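Local structure of aminotransferase, class I (Staphylococcus aureus, 2O1B) at residues K91-D96 with A293-L298; P233-S238 with D243-I248; D317-M322 with I337-E342; P165-D170 with P329-K334. The protein probably transfers amino groups between amino acids and 2-oxo acids, as an aspartate-type class I aminotransferase that uses pyridoxal phosphate as its cofactor. One frame throughout, in Å; residues are numbered along the deposited sequence.

Contact 1 (K91-D96 with A293-L298); sequences KQAIVD and AAIYAL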
loop_
_atom_site.group_PDB
_atom_site.type_symbol
_atom_site.label_atom_id
_atom_site.label_comp_id
_atom_site.label_asym_id
_atom_site.label_seq_id
_atom_site.Cartn_x
_atom_site.Cartn_y
_atom_site.Cartn_z
ATOM N N LYS A 91 -10.983 6.313 -13.240
ATOM C CA LYS A 91 -10.914 7.776 -13.084
ATOM C C LYS A 91 -12.242 8.437 -13.466
ATOM O O LYS A 91 -12.689 9.391 -12.825
ATOM C CB LYS A 91 -9.788 8.354 -13.942
ATOM C CG LYS A 91 -8.394 7.842 -13.604
ATOM C CD LYS A 91 -7.389 8.456 -14.561
ATOM C CE LYS A 91 -5.993 7.892 -14.357
ATOM N NZ LYS A 91 -5.124 8.222 -15.528
ATOM N N GLN A 92 -12.861 7.911 -14.520
ATOM C CA GLN A 92 -14.130 8.408 -15.024
ATOM C C GLN A 92 -15.309 8.082 -14.107
ATOM O O GLN A 92 -16.222 8.895 -13.969
ATOM C CB GLN A 92 -14.386 7.877 -16.433
ATOM C CG GLN A 92 -15.615 8.468 -17.108
ATOM C CD GLN A 92 -15.438 9.931 -17.490
ATOM O OE1 GLN A 92 -14.501 10.283 -18.195
ATOM N NE2 GLN A 92 -16.354 10.780 -17.044
ATOM N N ALA A 93 -15.306 6.893 -13.502
ATOM C CA ALA A 93 -16.378 6.513 -12.570
ATOM C C ALA A 93 -16.335 7.397 -11.328
ATOM O O ALA A 93 -17.373 7.704 -10.744
ATOM C CB ALA A 93 -16.283 5.044 -12.186
ATOM N N ILE A 94 -15.129 7.818 -10.961
ATOM C CA ILE A 94 -14.910 8.728 -9.845
ATOM C C ILE A 94 -15.476 10.121 -10.115
ATOM O O ILE A 94 -16.217 10.660 -9.288
ATOM C CB ILE A 94 -13.403 8.831 -9.480
ATOM C CG1 ILE A 94 -12.924 7.530 -8.816
ATOM C CG2 ILE A 94 -13.152 10.004 -8.539
ATOM C CD1 ILE A 94 -11.406 7.359 -8.783
ATOM N N VAL A 95 -15.122 10.718 -11.256
ATOM C CA VAL A 95 -15.611 12.072 -11.563
ATOM C C VAL A 95 -17.120 12.093 -11.776
ATOM O O VAL A 95 -17.788 13.049 -11.372
ATOM C CB VAL A 95 -14.869 12.756 -12.761
ATOM C CG1 VAL A 95 -13.357 12.714 -12.571
ATOM C CG2 VAL A 95 -15.255 12.143 -14.090
ATOM N N ASP A 96 -17.645 11.037 -12.408
ATOM C CA ASP A 96 -19.088 10.872 -12.617
ATOM C C ASP A 96 -19.844 10.788 -11.295
ATOM O O ASP A 96 -20.903 11.399 -11.137
ATOM C CB ASP A 96 -19.391 9.605 -13.420
ATOM C CG ASP A 96 -19.015 9.716 -14.903
ATOM O OD1 ASP A 96 -18.612 10.806 -15.381
ATOM O OD2 ASP A 96 -19.127 8.681 -15.595
ATOM N N ALA A 293 -14.342 -3.993 -10.205
ATOM C CA ALA A 293 -15.346 -4.122 -9.156
ATOM C C ALA A 293 -15.700 -2.758 -8.556
ATOM O O ALA A 293 -16.865 -2.474 -8.310
ATOM C CB ALA A 293 -14.857 -5.062 -8.078
ATOM N N ALA A 294 -14.682 -1.926 -8.327
ATOM C CA ALA A 294 -14.869 -0.563 -7.844
ATOM C C ALA A 294 -15.661 0.323 -8.823
ATOM O O ALA A 294 -16.531 1.107 -8.408
ATOM C CB ALA A 294 -13.525 0.060 -7.524
ATOM N N ILE A 295 -15.363 0.182 -10.116
ATOM C CA ILE A 295 -16.046 0.913 -11.179
ATOM C C ILE A 295 -17.504 0.518 -11.136
ATOM O O ILE A 295 -18.395 1.366 -11.164
ATOM C CB ILE A 295 -15.463 0.558 -12.585
ATOM C CG1 ILE A 295 -14.102 1.232 -12.799
ATOM C CG2 ILE A 295 -16.450 0.942 -13.720
ATOM C CD1 ILE A 295 -13.208 0.536 -13.840
ATOM N N TYR A 296 -17.743 -0.785 -11.066
ATOM C CA TYR A 296 -19.104 -1.290 -11.069
ATOM C C TYR A 296 -19.873 -0.746 -9.871
ATOM O O TYR A 296 -21.009 -0.323 -10.019
ATOM C CB TYR A 296 -19.107 -2.811 -11.064
ATOM C CG TYR A 296 -20.449 -3.374 -11.420
ATOM C CD1 TYR A 296 -21.335 -3.796 -10.431
ATOM C CD2 TYR A 296 -20.853 -3.452 -12.749
ATOM C CE1 TYR A 296 -22.576 -4.303 -10.763
ATOM C CE2 TYR A 296 -22.086 -3.960 -13.090
ATOM C CZ TYR A 296 -22.937 -4.383 -12.094
ATOM O OH TYR A 296 -24.159 -4.886 -12.445
ATOM N N ALA A 297 -19.228 -0.714 -8.701
ATOM C CA ALA A 297 -19.875 -0.245 -7.479
ATOM C C ALA A 297 -20.306 1.210 -7.603
ATOM O O ALA A 297 -21.475 1.536 -7.393
ATOM C CB ALA A 297 -18.967 -0.439 -6.281
ATOM N N LEU A 298 -19.353 2.071 -7.952
ATOM C CA LEU A 298 -19.585 3.506 -8.085
ATOM C C LEU A 298 -20.649 3.840 -9.102
ATOM O O LEU A 298 -21.487 4.702 -8.858
ATOM C CB LEU A 298 -18.279 4.228 -8.438
ATOM C CG LEU A 298 -17.248 4.246 -7.306
ATOM C CD1 LEU A 298 -15.870 4.652 -7.825
ATOM C CD2 LEU A 298 -17.715 5.189 -6.216
#
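Where Ala-93 meets Ile-295 and Leu-298 no ring or amide enters the seam; the flat groups lie on the outer flanks of the two helices. On one flank the amide of Gln-92 reaches one turn along its own helix, and its NE2 donates to Asp-96 OD1 at 2.8 Å, with the oxygen in the amide plane but the donor well above the plane of the carboxylate. On the other flank the ring of Tyr-296 stacks on His-68 and also meets His-300, their planes at about 40°.

Between these flanks the side-chain contacts are aliphatic. Ala-93 points its methyl at the partner helix, where CB lies 4.3 Å from Ile-295 CA and 4.3 Å from Leu-298 CB. Ile-295 adds its CG2 branch alongside, 4.4 Å from Ala-93 CB. Further toward the C-terminal ends, Leu-298 holds CG anti to its carbonyl carbon (chi1 -69°) and then extends, bringing CD1 to 4.2 Å from Ile-94 CG1.

Segments 91-96 and 293-298, of helices 88-102 and 288-300, cross at 21°, and their axes approach to 9.2 Å, consistent with the small Ala-93 at the seam. Helix 88-102 lies on strand 112-115 of the mixed sheet, while helix 288-300 packs against that helix and helix 63-72, consistent with the large domain of fold type I pyridoxal phosphate enzymes.

Contact 2 (P233-S238 with D243-I248); sequences PSILAS and DVAIEI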
loop_
_atom_site.group_PDB
_atom_site.type_symbol
_atom_site.label_atom_id
_atom_site.label_comp_id
_atom_site.label_asym_id
_atom_site.label_seq_id
_atom_site.Cartn_x
_atom_site.Cartn_y
_atom_site.Cartn_z
ATOM N N PRO A 233 -22.520 17.073 3.146
ATOM C CA PRO A 233 -21.908 17.865 2.093
ATOM C C PRO A 233 -20.436 17.525 1.830
ATOM O O PRO A 233 -19.706 17.123 2.744
ATOM C CB PRO A 233 -22.020 19.294 2.631
ATOM C CG PRO A 233 -21.958 19.144 4.066
ATOM C CD PRO A 233 -22.578 17.817 4.414
ATOM N N SER A 234 -20.025 17.709 0.577
ATOM C CA SER A 234 -18.628 17.624 0.189
ATOM C C SER A 234 -17.958 18.972 0.486
ATOM O O SER A 234 -18.571 20.017 0.285
ATOM C CB SER A 234 -18.532 17.317 -1.306
ATOM O OG SER A 234 -17.181 17.304 -1.753
ATOM N N ILE A 235 -16.708 18.953 0.942
ATOM C CA ILE A 235 -15.945 20.201 1.070
ATOM C C ILE A 235 -15.686 20.824 -0.312
ATOM O O ILE A 235 -15.525 22.038 -0.438
ATOM C CB ILE A 235 -14.611 19.997 1.835
ATOM C CG1 ILE A 235 -14.017 21.350 2.256
ATOM C CG2 ILE A 235 -13.608 19.139 1.008
ATOM C CD1 ILE A 235 -12.852 21.251 3.249
ATOM N N LEU A 236 -15.660 19.981 -1.350
ATOM C CA LEU A 236 -15.416 20.454 -2.713
ATOM C C LEU A 236 -16.638 21.082 -3.382
ATOM O O LEU A 236 -16.505 21.698 -4.438
ATOM C CB LEU A 236 -14.835 19.345 -3.593
ATOM C CG LEU A 236 -13.558 18.638 -3.130
ATOM C CD1 LEU A 236 -13.093 17.716 -4.230
ATOM C CD2 LEU A 236 -12.481 19.620 -2.785
ATOM N N ALA A 237 -17.818 20.945 -2.775
ATOM C CA ALA A 237 -19.023 21.612 -3.293
ATOM C C ALA A 237 -19.150 23.044 -2.770
ATOM O O ALA A 237 -19.973 23.827 -3.254
ATOM C CB ALA A 237 -20.279 20.804 -2.974
ATOM N N SER A 238 -18.345 23.383 -1.770
ATOM C CA SER A 238 -18.263 24.767 -1.306
ATOM C C SER A 238 -17.401 25.557 -2.285
ATOM O O SER A 238 -16.388 25.055 -2.750
ATOM C CB SER A 238 -17.665 24.831 0.101
ATOM O OG SER A 238 -18.609 24.442 1.086
ATOM N N ASP A 243 -9.365 24.849 -4.079
ATOM C CA ASP A 243 -8.204 25.727 -3.926
ATOM C C ASP A 243 -7.423 25.428 -2.661
ATOM O O ASP A 243 -6.235 25.738 -2.566
ATOM C CB ASP A 243 -8.640 27.185 -3.872
ATOM C CG ASP A 243 -9.158 27.704 -5.196
ATOM O OD1 ASP A 243 -9.262 26.937 -6.179
ATOM O OD2 ASP A 243 -9.473 28.905 -5.240
ATOM N N VAL A 244 -8.099 24.851 -1.674
ATOM C CA VAL A 244 -7.477 24.615 -0.365
ATOM C C VAL A 244 -7.422 23.142 0.027
ATOM O O VAL A 244 -6.590 22.759 0.845
ATOM C CB VAL A 244 -8.196 25.370 0.781
ATOM C CG1 VAL A 244 -8.228 26.870 0.524
ATOM C CG2 VAL A 244 -9.608 24.811 0.991
ATOM N N ALA A 245 -8.308 22.333 -0.542
ATOM C CA ALA A 245 -8.567 21.000 -0.005
ATOM C C ALA A 245 -8.579 19.850 -1.005
ATOM O O ALA A 245 -8.833 20.037 -2.206
ATOM C CB ALA A 245 -9.887 20.999 0.765
ATOM N N ILE A 246 -8.305 18.656 -0.478
ATOM C CA ILE A 246 -8.683 17.405 -1.138
ATOM C C ILE A 246 -9.681 16.705 -0.245
ATOM O O ILE A 246 -9.715 16.931 0.967
ATOM C CB ILE A 246 -7.483 16.442 -1.388
ATOM C CG1 ILE A 246 -6.721 16.147 -0.087
ATOM C CG2 ILE A 246 -6.573 16.988 -2.479
ATOM C CD1 ILE A 246 -5.682 15.010 -0.210
ATOM N N GLU A 247 -10.504 15.863 -0.854
ATOM C CA GLU A 247 -11.432 15.032 -0.117
ATOM C C GLU A 247 -11.119 13.574 -0.400
ATOM O O GLU A 247 -10.869 13.200 -1.540
ATOM C CB GLU A 247 -12.838 15.344 -0.555
ATOM C CG GLU A 247 -13.901 14.739 0.317
ATOM C CD GLU A 247 -15.168 15.489 0.157
ATOM O OE1 GLU A 247 -15.841 15.307 -0.891
ATOM O OE2 GLU A 247 -15.468 16.285 1.067
ATOM N N ILE A 248 -11.145 12.752 0.643
ATOM C CA ILE A 248 -10.840 11.327 0.499
ATOM C C ILE A 248 -12.110 10.511 0.769
ATOM O O ILE A 248 -12.791 10.700 1.772
ATOM C CB ILE A 248 -9.643 10.931 1.374
ATOM C CG1 ILE A 248 -8.348 11.444 0.711
ATOM C CG2 ILE A 248 -9.587 9.410 1.575
ATOM C CD1 ILE A 248 -7.102 11.266 1.496
#
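Ala-245, at the start of strand 245-250, directs its methyl at the loop 233-238 and receives the end of Ile-235, whose CD1 lies 3.9 Å from Ala-245 CB. Its carbonyl oxygen is touched as well, for Leu-236 brings CD2 to 3.7 Å from Ala-245 O. Next along the strand, Ile-246 turns its side chain to the opposite face, where it packs on Val-125 of helix 118-129.

Glu-247 returns to the loop side and supplies the polar half of the contact. CG stands anti to the backbone N (chi1 -169°) and the chain stays extended beyond it, which carries the carboxylate past Ile-235 to the turn at Ser-234. Ser-234 OG donates to Glu-247 OE1 at 2.6 Å, approaching from the syn side but 26° out of the carboxylate plane. The same oxygen is hydrogen-bonded to the hydroxyl of Tyr-98. Ile-235 N points at Glu-247 OE2, 2.9 Å away, though the placement of OE2 is less certain than that of its twin. Ser-234 OG also accepts from Leu-236 N at 3.1 Å, which makes an ST turn and holds the hydroxyl in place. Ile-248 ends the run on the far side of the strand, against Thr-118 and Leu-122, both residues of the cofactor pocket.

The example shows how a carboxylate can be buried beside aliphatic groups. Two hydroxyls gather at OE1, a setting consistent with an ionised Glu-247; the backbone amide bond to OE2 would add to this but is less certain.

Contact 3 (D317-M322 with I337-E342); sequences DRFEAM and IYVWLE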
loop_
_atom_site.group_PDB
_atom_site.type_symbol
_atom_site.label_atom_id
_atom_site.label_comp_id
_atom_site.label_asym_id
_atom_site.label_seq_id
_atom_site.Cartn_x
_atom_site.Cartn_y
_atom_site.Cartn_z
ATOM N N ASP A 317 -31.910 5.302 15.885
ATOM C CA ASP A 317 -33.153 5.754 16.519
ATOM C C ASP A 317 -33.584 4.837 17.662
ATOM O O ASP A 317 -33.988 5.308 18.725
ATOM C CB ASP A 317 -34.283 5.865 15.485
ATOM C CG ASP A 317 -34.070 7.000 14.496
ATOM O OD1 ASP A 317 -34.735 7.010 13.437
ATOM O OD2 ASP A 317 -33.229 7.876 14.775
ATOM N N ARG A 318 -33.491 3.533 17.422
ATOM C CA ARG A 318 -33.873 2.519 18.388
ATOM C C ARG A 318 -32.914 2.482 19.567
ATOM O O ARG A 318 -33.340 2.372 20.719
ATOM C CB ARG A 318 -33.938 1.147 17.715
ATOM C CG ARG A 318 -35.127 0.985 16.798
ATOM C CD ARG A 318 -34.919 -0.140 15.791
ATOM N NE ARG A 318 -34.784 -1.454 16.422
ATOM C CZ ARG A 318 -35.780 -2.125 16.997
ATOM N NH1 ARG A 318 -37.006 -1.609 17.046
ATOM N NH2 ARG A 318 -35.550 -3.316 17.533
ATOM N N PHE A 319 -31.622 2.590 19.278
ATOM C CA PHE A 319 -30.609 2.479 20.312
ATOM C C PHE A 319 -30.579 3.713 21.200
ATOM O O PHE A 319 -30.493 3.597 22.425
ATOM C CB PHE A 319 -29.243 2.240 19.688
ATOM C CG PHE A 319 -28.208 1.777 20.662
ATOM C CD1 PHE A 319 -28.153 0.445 21.052
ATOM C CD2 PHE A 319 -27.277 2.667 21.183
ATOM C CE1 PHE A 319 -27.189 0.012 21.954
ATOM C CE2 PHE A 319 -26.313 2.240 22.082
ATOM C CZ PHE A 319 -26.265 0.915 22.466
ATOM N N GLU A 320 -30.655 4.885 20.581
ATOM C CA GLU A 320 -30.671 6.141 21.320
ATOM C C GLU A 320 -31.979 6.347 22.099
ATOM O O GLU A 320 -31.995 7.060 23.107
ATOM C CB GLU A 320 -30.409 7.319 20.387
ATOM C CG GLU A 320 -28.991 7.373 19.813
ATOM C CD GLU A 320 -28.694 8.684 19.104
ATOM O OE1 GLU A 320 -27.555 8.858 18.623
ATOM O OE2 GLU A 320 -29.602 9.542 19.025
ATOM N N ALA A 321 -33.064 5.729 21.628
ATOM C CA ALA A 321 -34.349 5.748 22.339
ATOM C C ALA A 321 -34.236 4.983 23.654
ATOM O O ALA A 321 -34.640 5.485 24.698
ATOM C CB ALA A 321 -35.460 5.160 21.474
HETATM N N MSE A 322 -33.679 3.775 23.583
HETATM C CA MSE A 322 -33.351 2.970 24.760
HETATM C C MSE A 322 -32.496 3.751 25.758
HETATM O O MSE A 322 -32.766 3.741 26.954
HETATM C CB MSE A 322 -32.606 1.691 24.355
HETATM C CG MSE A 322 -33.435 0.678 23.577
HETATM SE SE MSE A 322 -34.998 0.054 24.556
HETATM C CE MSE A 322 -34.123 -0.760 26.106
ATOM N N ILE A 337 -21.670 5.470 11.870
ATOM C CA ILE A 337 -22.250 4.208 12.306
ATOM C C ILE A 337 -22.144 3.984 13.835
ATOM O O ILE A 337 -22.344 2.870 14.307
ATOM C CB ILE A 337 -21.626 3.009 11.525
ATOM C CG1 ILE A 337 -20.121 2.895 11.801
ATOM C CG2 ILE A 337 -21.911 3.134 9.997
ATOM C CD1 ILE A 337 -19.503 1.623 11.285
ATOM N N TYR A 338 -21.842 5.044 14.591
ATOM C CA TYR A 338 -21.599 4.924 16.038
ATOM C C TYR A 338 -22.504 5.800 16.909
ATOM O O TYR A 338 -23.117 6.763 16.425
ATOM C CB TYR A 338 -20.139 5.253 16.380
ATOM C CG TYR A 338 -19.104 4.744 15.404
ATOM C CD1 TYR A 338 -18.579 3.455 15.519
ATOM C CD2 TYR A 338 -18.626 5.561 14.380
ATOM C CE1 TYR A 338 -17.613 2.984 14.627
ATOM C CE2 TYR A 338 -17.663 5.100 13.485
ATOM C CZ TYR A 338 -17.158 3.813 13.618
ATOM O OH TYR A 338 -16.201 3.354 12.733
ATOM N N VAL A 339 -22.579 5.468 18.201
ATOM C CA VAL A 339 -23.042 6.432 19.209
ATOM C C VAL A 339 -21.904 6.734 20.206
ATOM O O VAL A 339 -21.177 5.835 20.618
ATOM C CB VAL A 339 -24.369 5.993 19.897
ATOM C CG1 VAL A 339 -24.866 7.051 20.900
ATOM C CG2 VAL A 339 -25.457 5.745 18.852
ATOM N N TRP A 340 -21.743 8.014 20.530
ATOM C CA TRP A 340 -20.681 8.538 21.404
ATOM C C TRP A 340 -21.337 8.684 22.771
ATOM O O TRP A 340 -22.187 9.557 22.967
ATOM C CB TRP A 340 -20.217 9.886 20.821
ATOM C CG TRP A 340 -19.030 10.627 21.405
ATOM C CD1 TRP A 340 -19.006 11.941 21.779
ATOM C CD2 TRP A 340 -17.692 10.139 21.594
ATOM N NE1 TRP A 340 -17.752 12.302 22.206
ATOM C CE2 TRP A 340 -16.921 11.217 22.096
ATOM C CE3 TRP A 340 -17.065 8.903 21.376
ATOM C CZ2 TRP A 340 -15.569 11.084 22.420
ATOM C CZ3 TRP A 340 -15.709 8.770 21.698
ATOM C CH2 TRP A 340 -14.978 9.851 22.215
ATOM N N LEU A 341 -20.962 7.789 23.698
ATOM C CA LEU A 341 -21.608 7.637 25.010
ATOM C C LEU A 341 -20.709 8.171 26.116
ATOM O O LEU A 341 -19.523 7.861 26.147
ATOM C CB LEU A 341 -21.851 6.142 25.284
ATOM C CG LEU A 341 -22.944 5.521 26.173
ATOM C CD1 LEU A 341 -22.318 4.455 27.059
ATOM C CD2 LEU A 341 -23.755 6.496 27.022
ATOM N N GLU A 342 -21.274 8.952 27.035
ATOM C CA GLU A 342 -20.546 9.370 28.239
ATOM C C GLU A 342 -20.222 8.179 29.133
ATOM O O GLU A 342 -21.038 7.262 29.283
ATOM C CB GLU A 342 -21.365 10.385 29.050
ATOM C CG GLU A 342 -21.593 11.719 28.349
ATOM C CD GLU A 342 -21.933 12.857 29.312
ATOM O OE1 GLU A 342 -21.469 12.842 30.471
ATOM O OE2 GLU A 342 -22.675 13.769 28.901
#
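Val-339 CG2 makes the tight part of this contact, fitting between two neighbouring side chains of helix 302-325. Glu-320 lies nearer: CG (4.0 Å from Val-339 CG2) and OE1 (3.8 Å from the same methyl) both touch it, as the extended glutamate chain passes the valine at a slant. With CG1 anti to its own backbone nitrogen (chi1 -177°), Val-339 brings its second methyl within 4.0 Å of Glu-320 OE1 too.

Phe-319 packs less closely, its CD2 being 4.3 Å from Val-339 CG2, and the methyl comes at the ring obliquely. Phe-319 also touches Ala-393 and Leu-396 of helix 388-397. Looser still is the solvent side of the helix, where Asp-317 and Arg-318 are exposed and Arg-318 forms a salt bridge with Asp-390. On the other side of the strand from the helix, Trp-340 points away and stacks on Tyr-377.

Helix 302-325 thus packs on the antiparallel sheet of what is probably the small domain of a fold type I aminotransferase. Chemically, the buried OE1 of Glu-320, set against two methyls, accepts a hydrogen bond from Ala-333 N, so one side chain joins aliphatic packing on strand 338-342 to a polar tie with the loop that leads into it.

Contact 4 (P165-D170 with P329-K334); sequences PHYLPD and PFVHAK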
loop_
_atom_site.group_PDB
_atom_site.type_symbol
_atom_site.label_atom_id
_atom_site.label_comp_id
_atom_site.label_asym_id
_atom_site.label_seq_id
_atom_site.Cartn_x
_atom_site.Cartn_y
_atom_site.Cartn_z
ATOM N N PRO A 165 -22.129 19.822 21.989
ATOM C CA PRO A 165 -22.734 18.673 21.338
ATOM C C PRO A 165 -22.374 18.504 19.860
ATOM O O PRO A 165 -22.632 17.441 19.286
ATOM C CB PRO A 165 -24.240 18.954 21.459
ATOM C CG PRO A 165 -24.382 20.218 22.219
ATOM C CD PRO A 165 -23.090 20.928 22.110
ATOM N N HIS A 166 -21.795 19.528 19.243
ATOM C CA HIS A 166 -21.744 19.565 17.781
ATOM C C HIS A 166 -20.355 19.358 17.168
ATOM O O HIS A 166 -20.251 19.061 15.975
ATOM C CB HIS A 166 -22.439 20.830 17.256
ATOM C CG HIS A 166 -23.889 20.916 17.635
ATOM N ND1 HIS A 166 -24.839 20.057 17.124
ATOM C CD2 HIS A 166 -24.549 21.746 18.475
ATOM C CE1 HIS A 166 -26.024 20.356 17.626
ATOM N NE2 HIS A 166 -25.877 21.380 18.447
ATOM N N TYR A 167 -19.308 19.492 17.981
ATOM C CA TYR A 167 -17.931 19.188 17.565
ATOM C C TYR A 167 -17.512 19.837 16.236
ATOM O O TYR A 167 -16.970 19.173 15.340
ATOM C CB TYR A 167 -17.705 17.665 17.517
ATOM C CG TYR A 167 -17.733 17.006 18.872
ATOM C CD1 TYR A 167 -18.845 16.269 19.293
ATOM C CD2 TYR A 167 -16.646 17.130 19.748
ATOM C CE1 TYR A 167 -18.867 15.657 20.548
ATOM C CE2 TYR A 167 -16.658 16.525 20.994
ATOM C CZ TYR A 167 -17.772 15.787 21.388
ATOM O OH TYR A 167 -17.768 15.201 22.632
ATOM N N LEU A 168 -17.779 21.136 16.108
ATOM C CA LEU A 168 -17.388 21.893 14.926
ATOM C C LEU A 168 -16.159 22.751 15.266
ATOM O O LEU A 168 -15.993 23.151 16.423
ATOM C CB LEU A 168 -18.554 22.768 14.463
ATOM C CG LEU A 168 -19.819 22.107 13.900
ATOM C CD1 LEU A 168 -20.788 23.194 13.409
ATOM C CD2 LEU A 168 -19.505 21.098 12.779
ATOM N N PRO A 169 -15.293 23.037 14.271
ATOM C CA PRO A 169 -14.096 23.806 14.602
ATOM C C PRO A 169 -14.445 25.220 15.031
ATOM O O PRO A 169 -15.428 25.792 14.549
ATOM C CB PRO A 169 -13.323 23.850 13.277
ATOM C CG PRO A 169 -13.925 22.769 12.426
ATOM C CD PRO A 169 -15.349 22.715 12.838
ATOM N N ASP A 170 -13.654 25.772 15.945
ATOM C CA ASP A 170 -13.772 27.179 16.282
ATOM C C ASP A 170 -12.417 27.821 16.042
ATOM O O ASP A 170 -11.532 27.802 16.911
ATOM C CB ASP A 170 -14.226 27.393 17.728
ATOM C CG ASP A 170 -14.512 28.867 18.037
ATOM O OD1 ASP A 170 -15.134 29.156 19.075
ATOM O OD2 ASP A 170 -14.130 29.746 17.240
ATOM N N PRO A 329 -26.546 9.434 29.480
ATOM C CA PRO A 329 -26.088 10.588 28.686
ATOM C C PRO A 329 -25.209 10.229 27.473
ATOM O O PRO A 329 -24.155 9.605 27.621
ATOM C CB PRO A 329 -25.279 11.410 29.691
ATOM C CG PRO A 329 -24.796 10.413 30.690
ATOM C CD PRO A 329 -25.838 9.327 30.767
ATOM N N PHE A 330 -25.652 10.630 26.282
ATOM C CA PHE A 330 -24.901 10.401 25.052
ATOM C C PHE A 330 -24.919 11.666 24.186
ATOM O O PHE A 330 -25.692 12.602 24.441
ATOM C CB PHE A 330 -25.495 9.206 24.286
ATOM C CG PHE A 330 -26.946 9.390 23.894
ATOM C CD1 PHE A 330 -27.285 9.941 22.666
ATOM C CD2 PHE A 330 -27.971 9.022 24.764
ATOM C CE1 PHE A 330 -28.630 10.123 22.304
ATOM C CE2 PHE A 330 -29.304 9.196 24.414
ATOM C CZ PHE A 330 -29.637 9.742 23.187
ATOM N N VAL A 331 -24.067 11.693 23.171
ATOM C CA VAL A 331 -24.129 12.726 22.146
ATOM C C VAL A 331 -24.873 12.125 20.949
ATOM O O VAL A 331 -24.441 11.123 20.374
ATOM C CB VAL A 331 -22.718 13.252 21.785
ATOM C CG1 VAL A 331 -22.753 14.166 20.570
ATOM C CG2 VAL A 331 -22.117 13.980 22.984
ATOM N N HIS A 332 -26.020 12.715 20.622
ATOM C CA HIS A 332 -26.840 12.281 19.486
ATOM C C HIS A 332 -25.981 12.212 18.217
ATOM O O HIS A 332 -25.246 13.158 17.905
ATOM C CB HIS A 332 -28.037 13.241 19.319
ATOM C CG HIS A 332 -28.894 12.968 18.121
ATOM N ND1 HIS A 332 -29.059 13.888 17.106
ATOM C CD2 HIS A 332 -29.649 11.897 17.783
ATOM C CE1 HIS A 332 -29.870 13.388 16.191
ATOM N NE2 HIS A 332 -30.242 12.179 16.577
ATOM N N ALA A 333 -26.061 11.077 17.515
ATOM C CA ALA A 333 -25.309 10.838 16.290
ATOM C C ALA A 333 -26.044 11.416 15.088
ATOM O O ALA A 333 -27.238 11.187 14.916
ATOM C CB ALA A 333 -25.110 9.347 16.078
ATOM N N LYS A 334 -25.323 12.145 14.244
ATOM C CA LYS A 334 -25.955 12.787 13.082
ATOM C C LYS A 334 -25.581 12.082 11.784
ATOM O O LYS A 334 -26.247 12.232 10.760
ATOM C CB LYS A 334 -25.561 14.257 13.010
ATOM C CG LYS A 334 -25.849 15.065 14.285
ATOM C CD LYS A 334 -25.502 16.525 14.060
ATOM C CE LYS A 334 -25.258 17.260 15.357
ATOM N NZ LYS A 334 -24.781 18.617 15.001
HETATM O O HOH W 1 -25.252 15.829 18.381
HETATM O O HOH W 2 -22.129 18.396 14.298
#
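Lys-334 NZ is gripped from two directions. It donates to His-166 ND1 at 2.6 Å, short for such a bond, tilted 16° from the imidazole plane, and to a water 2.8 Å from NZ. That water in turn donates a hydrogen bond to His-166 O at 2.6 Å, closing a small ring through Lys-334 NZ, the water and His-166. Lys-334 CG stands anti to the carbonyl carbon (chi1 -55°), and the chain runs extended from there to carry NZ to the histidine's ring edge, crossing it at about a right angle. Pro-165 CB rests 4.1 Å above the plane of the His-166 ring. ND1 acting as acceptor is consistent with a neutral imidazole.

A second water joins the backbones, donating to Pro-165 O at 3.2 Å and to His-332 O at 2.7 Å. Beside it Val-331 CG1 sets a methyl against the carbonyl oxygen of Pro-165, 3.5 Å from that O. The apolar touch is between Val-331 CG1 and the Tyr-167 ring edge, 4.2 Å from CE1. The Tyr-167 hydroxyl is hydrogen-bonded to Trp-340 NE1, the two rings meeting with planes at about 75°.

Here a loop following strand 156-161, the edge of the seven-stranded sheet, lies against strand 330-331, the edge of the four-stranded antiparallel sheet. This part-buried seam joins what are probably the large and small domains of a fold type I aminotransferase.

How the contacts relate
From the N terminus, segment 91-96 opens contact 1 and 165-170 opens contact 4. Contact 2 then opens and closes within 233-248, a short local loop enclosed by both of these long ones. Segment 293-298 completes contact 1 before 317-322 begins contact 3, so those two stand in series. Contact 4 closes at 329-334 and contact 3 at 337-342; contact 4 therefore crosses both contact 1 and contact 3. Contact 1 joins helix 288-300 to helix 88-102, which lies on strand 112-115; contact 2 fastens loop 233-238 onto strand 245-250 of the same sheet. Contacts 3 and 4 touch at the antiparallel sheet, tying it to helix 302-325 and the loop after strand 156-161.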